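Local coordinates for protein hemoglobin component VII (Tokunagayusurika akamusi, PDB 1X46) that binds heme and probably carries or stores oxygen as a monomeric globin of midge larvae, at residues G10-A13 with L14-S18; A129-K132 with K133-S137. All coordinates share one frame; numbering follows the deposited sequence.

Contact 1 of 2, residues G10-A13 with L14-S18; sequences GDIA and LVKSS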
loop_
_atom_site.group_PDB
_atom_site.type_symbol
_atom_site.label_atom_id
_atom_site.label_comp_id
_atom_site.label_asym_id
_atom_site.label_seq_id
_atom_site.Cartn_x
_atom_site.Cartn_y
_atom_site.Cartn_z
ATOM N N GLY A 10 3.958 -2.003 19.441
ATOM C CA GLY A 10 2.680 -1.335 19.525
ATOM C C GLY A 10 2.280 -0.689 18.209
ATOM O O GLY A 10 1.095 -0.726 17.871
ATOM N N ASP A 11 3.254 -0.094 17.521
ATOM C CA ASP A 11 3.037 0.479 16.190
ATOM C C ASP A 11 2.688 -0.588 15.159
ATOM O O ASP A 11 1.808 -0.375 14.324
ATOM C CB ASP A 11 4.254 1.250 15.755
ATOM C CG ASP A 11 4.351 2.587 16.422
ATOM O OD1 ASP A 11 3.379 2.979 17.102
ATOM O OD2 ASP A 11 5.365 3.317 16.301
ATOM N N ILE A 12 3.343 -1.747 15.228
ATOM C CA ILE A 12 2.941 -2.882 14.393
ATOM C C ILE A 12 1.481 -3.255 14.657
ATOM O O ILE A 12 0.694 -3.469 13.726
ATOM C CB ILE A 12 3.895 -4.097 14.627
ATOM C CG1 ILE A 12 5.308 -3.745 14.137
ATOM C CG2 ILE A 12 3.340 -5.370 13.950
ATOM C CD1 ILE A 12 6.396 -4.744 14.545
ATOM N N ALA A 13 1.086 -3.296 15.929
ATOM C CA ALA A 13 -0.301 -3.610 16.233
ATOM C C ALA A 13 -1.260 -2.567 15.684
ATOM O O ALA A 13 -2.356 -2.908 15.221
ATOM C CB ALA A 13 -0.506 -3.809 17.763
ATOM N N LEU A 14 -0.839 -1.303 15.701
ATOM C CA LEU A 14 -1.717 -0.220 15.219
ATOM C C LEU A 14 -1.947 -0.347 13.717
ATOM O O LEU A 14 -3.076 -0.151 13.240
ATOM C CB LEU A 14 -1.138 1.154 15.517
ATOM C CG LEU A 14 -1.170 1.650 16.968
ATOM C CD1 LEU A 14 -0.415 2.977 17.072
ATOM C CD2 LEU A 14 -2.584 1.795 17.472
ATOM N N VAL A 15 -0.873 -0.677 12.991
ATOM C CA VAL A 15 -0.998 -0.974 11.565
ATOM C C VAL A 15 -1.873 -2.205 11.323
ATOM O O VAL A 15 -2.792 -2.143 10.533
ATOM C CB VAL A 15 0.384 -1.149 10.917
ATOM C CG1 VAL A 15 0.274 -1.693 9.491
ATOM C CG2 VAL A 15 1.187 0.183 10.971
ATOM N N LYS A 16 -1.600 -3.327 11.999
ATOM C CA LYS A 16 -2.426 -4.519 11.760
ATOM C C LYS A 16 -3.918 -4.272 12.067
ATOM O O LYS A 16 -4.789 -4.673 11.280
ATOM C CB LYS A 16 -1.934 -5.711 12.589
ATOM C CG LYS A 16 -0.601 -6.266 12.174
ATOM C CD LYS A 16 -0.161 -7.443 13.050
ATOM C CE LYS A 16 1.161 -7.996 12.507
ATOM N NZ LYS A 16 1.743 -9.074 13.366
ATOM N N SER A 17 -4.204 -3.585 13.174
ATOM C CA SER A 17 -5.601 -3.388 13.563
ATOM C C SER A 17 -6.344 -2.387 12.689
ATOM O O SER A 17 -7.502 -2.610 12.349
ATOM C CB SER A 17 -5.753 -3.041 15.044
ATOM O OG SER A 17 -4.982 -1.920 15.402
ATOM N N SER A 18 -5.674 -1.296 12.299
ATOM C CA SER A 18 -6.307 -0.333 11.424
ATOM C C SER A 18 -6.451 -0.885 9.994
ATOM O O SER A 18 -7.450 -0.649 9.319
ATOM C CB SER A 18 -5.568 1.028 11.470
ATOM O OG SER A 18 -4.225 0.922 11.043
#
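Ser-17 closes back on Ala-13 through both its backbone and its side chain, one turn along helix 9-20, the N-terminal helix (helix A) of the globin fold. Its OG donates to Ala-13 O over 2.8 Å and its N donates to the same oxygen, the two coming from opposite faces of the carbonyl plane. The hydroxyl reaches back because chi1 of 55° sets OG between the backbone N and the carbonyl carbon. A residue further on, Ser-18 OG repeats the manoeuvre on Leu-14 O at 2.7 Å, again across the plane from Ser-18 N. Each of these two carbonyl oxygens is thus gripped by two donors.

Apolar contact is made mainly by Ile-12 and Lys-16, which run alongside each other in the same direction. The methyl Ile-12 CG2 touches the lysine near its end, at Lys-16 CE, 3.7 Å away. The lysine chain is extended beyond CG, which carries its ammonium past the isoleucine to the carbonyl oxygen of Met-79, where NZ is hydrogen-bonded. On another side of the helix, the Leu-14 and Asp-11 side chains cross at a slant, Leu-14 CD1 coming 3.8 Å from Asp-11 OD1, and Leu-14 CG sits against Gly-10 O.

Further out, Val-15 is buried between Met-7, Ile-76 and Trp-135, while Asp-11 and Leu-14 lean on Ala-134, so that this face of the helix packs on helix 129-146. Beneath the side chains runs the regular i to i+4 ladder, in which Lys-16 N meets Ile-12 O nearly head-on, with an N-H...O angle of 173°.

Contact 2 of 2, residues A129-K132 with K133-S137; sequences AGTK and KAWDS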
loop_
_atom_site.group_PDB
_atom_site.type_symbol
_atom_site.label_atom_id
_atom_site.label_comp_id
_atom_site.label_asym_id
_atom_site.label_seq_id
_atom_site.Cartn_x
_atom_site.Cartn_y
_atom_site.Cartn_z
ATOM N N ALA A 129 -3.032 10.730 15.492
ATOM C CA ALA A 129 -1.640 10.956 15.171
ATOM C C ALA A 129 -0.748 9.738 15.420
ATOM O O ALA A 129 0.236 9.555 14.723
ATOM C CB ALA A 129 -1.108 12.128 15.980
ATOM N N GLY A 130 -1.117 8.913 16.397
ATOM C CA GLY A 130 -0.364 7.706 16.672
ATOM C C GLY A 130 -0.513 6.703 15.534
ATOM O O GLY A 130 0.449 6.028 15.167
ATOM N N THR A 131 -1.733 6.587 15.009
ATOM C CA THR A 131 -2.000 5.699 13.866
ATOM C C THR A 131 -1.151 6.166 12.702
ATOM O O THR A 131 -0.491 5.365 12.021
ATOM C CB THR A 131 -3.473 5.721 13.440
ATOM O OG1 THR A 131 -4.333 5.818 14.583
ATOM C CG2 THR A 131 -3.846 4.415 12.713
ATOM N N LYS A 132 -1.159 7.482 12.462
ATOM C CA LYS A 132 -0.389 8.024 11.348
ATOM C C LYS A 132 1.106 7.773 11.504
ATOM O O LYS A 132 1.777 7.380 10.547
ATOM C CB LYS A 132 -0.673 9.531 11.227
ATOM C CG LYS A 132 -0.009 10.138 10.006
ATOM C CD LYS A 132 0.104 11.645 10.095
ATOM C CE LYS A 132 1.202 12.189 9.141
ATOM N NZ LYS A 132 1.538 11.299 7.948
ATOM N N LYS A 133 1.616 7.987 12.726
ATOM C CA LYS A 133 3.019 7.741 13.035
ATOM C C LYS A 133 3.399 6.285 12.806
ATOM O O LYS A 133 4.452 6.017 12.232
ATOM C CB LYS A 133 3.318 8.145 14.477
ATOM C CG LYS A 133 4.791 8.186 14.797
ATOM C CD LYS A 133 4.957 8.847 16.145
ATOM C CE LYS A 133 4.945 7.792 17.220
ATOM N NZ LYS A 133 6.259 7.069 17.204
ATOM N N ALA A 134 2.521 5.360 13.211
ATOM C CA ALA A 134 2.792 3.930 13.030
ATOM C C ALA A 134 2.893 3.565 11.542
ATOM O O ALA A 134 3.857 2.895 11.124
ATOM C CB ALA A 134 1.746 3.093 13.709
ATOM N N TRP A 135 1.910 4.000 10.739
ATOM C CA TRP A 135 1.995 3.758 9.299
ATOM C C TRP A 135 3.195 4.432 8.621
ATOM O O TRP A 135 3.781 3.864 7.698
ATOM C CB TRP A 135 0.706 4.179 8.603
ATOM C CG TRP A 135 -0.404 3.226 8.777
ATOM C CD1 TRP A 135 -1.374 3.248 9.733
ATOM C CD2 TRP A 135 -0.704 2.106 7.928
ATOM N NE1 TRP A 135 -2.253 2.203 9.551
ATOM C CE2 TRP A 135 -1.873 1.485 8.447
ATOM C CE3 TRP A 135 -0.122 1.575 6.772
ATOM C CZ2 TRP A 135 -2.457 0.346 7.856
ATOM C CZ3 TRP A 135 -0.700 0.434 6.182
ATOM C CH2 TRP A 135 -1.857 -0.167 6.722
ATOM N N ASP A 136 3.566 5.625 9.094
ATOM C CA ASP A 136 4.724 6.342 8.548
ATOM C C ASP A 136 5.964 5.470 8.736
ATOM O O ASP A 136 6.784 5.367 7.825
ATOM C CB ASP A 136 4.889 7.698 9.274
ATOM C CG ASP A 136 4.022 8.805 8.680
ATOM O OD1 ASP A 136 3.362 8.580 7.658
ATOM O OD2 ASP A 136 3.973 9.950 9.145
ATOM N N SER A 137 6.074 4.848 9.913
ATOM C CA SER A 137 7.241 4.005 10.236
ATOM C C SER A 137 7.266 2.756 9.365
ATOM O O SER A 137 8.343 2.333 8.927
ATOM C CB SER A 137 7.253 3.628 11.720
ATOM O OG SER A 137 7.432 4.797 12.506
#
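Thr-131 and Trp-135 stand side by side one turn apart near the start of helix 129-146, the C-terminal helix (helix H) of the globin fold, and form its tightly packed face. The methyl Thr-131 CG2 lies 4.0 Å from Trp-135 CD1. Thr-131 O meets the indole at its edge, in the ring plane, 3.2 Å from Trp-135 CD1, and also accepts a nearly straight bond from Trp-135 N. With chi1 near -37°, Thr-131 OG1 lies beside its own backbone N and takes a hydrogen bond from Asn-128 N, while Trp-135 NE1 is hydrogen-bonded to Ser-18 OG. Leu-116 and Leu-120 of helix 106-123 also pack against the indole.

The more exposed side is held by charge. Lys-132 leaves with CG anti to its backbone N (chi1 -175°) and bends at its last torsion, bringing NZ over to Asp-136. Glu-113 and Glu-117 lie close to this carboxylate, so the lysine probably offsets some of the crowding of negative charge. The salt bridge is uneven: NZ meets Asp-136 OD2 on its syn side at 3.0 Å, 17° out of the carboxylate plane, and Asp-136 OD1 only weakly at 3.3 Å.

Contact 1, on helix 9-20, precedes contact 2, on helix 129-146, along the chain; each lies within a single helix, yet their centres are only about 9 Å apart. They lie on the same side of the chain's centre and bring the N-terminal and C-terminal helices of the globin fold together. The indole-to-serine hydrogen bond joins them, flanked by packing of Ala-134 CB on Asp-11 O and of Leu-14 CD1 on Gly-130 O. Both contacts lie away from the heme-binding residues, although the Trp-135 side chain is about 8 Å from the heme; the first and last helices of the fold thus meet along this pair.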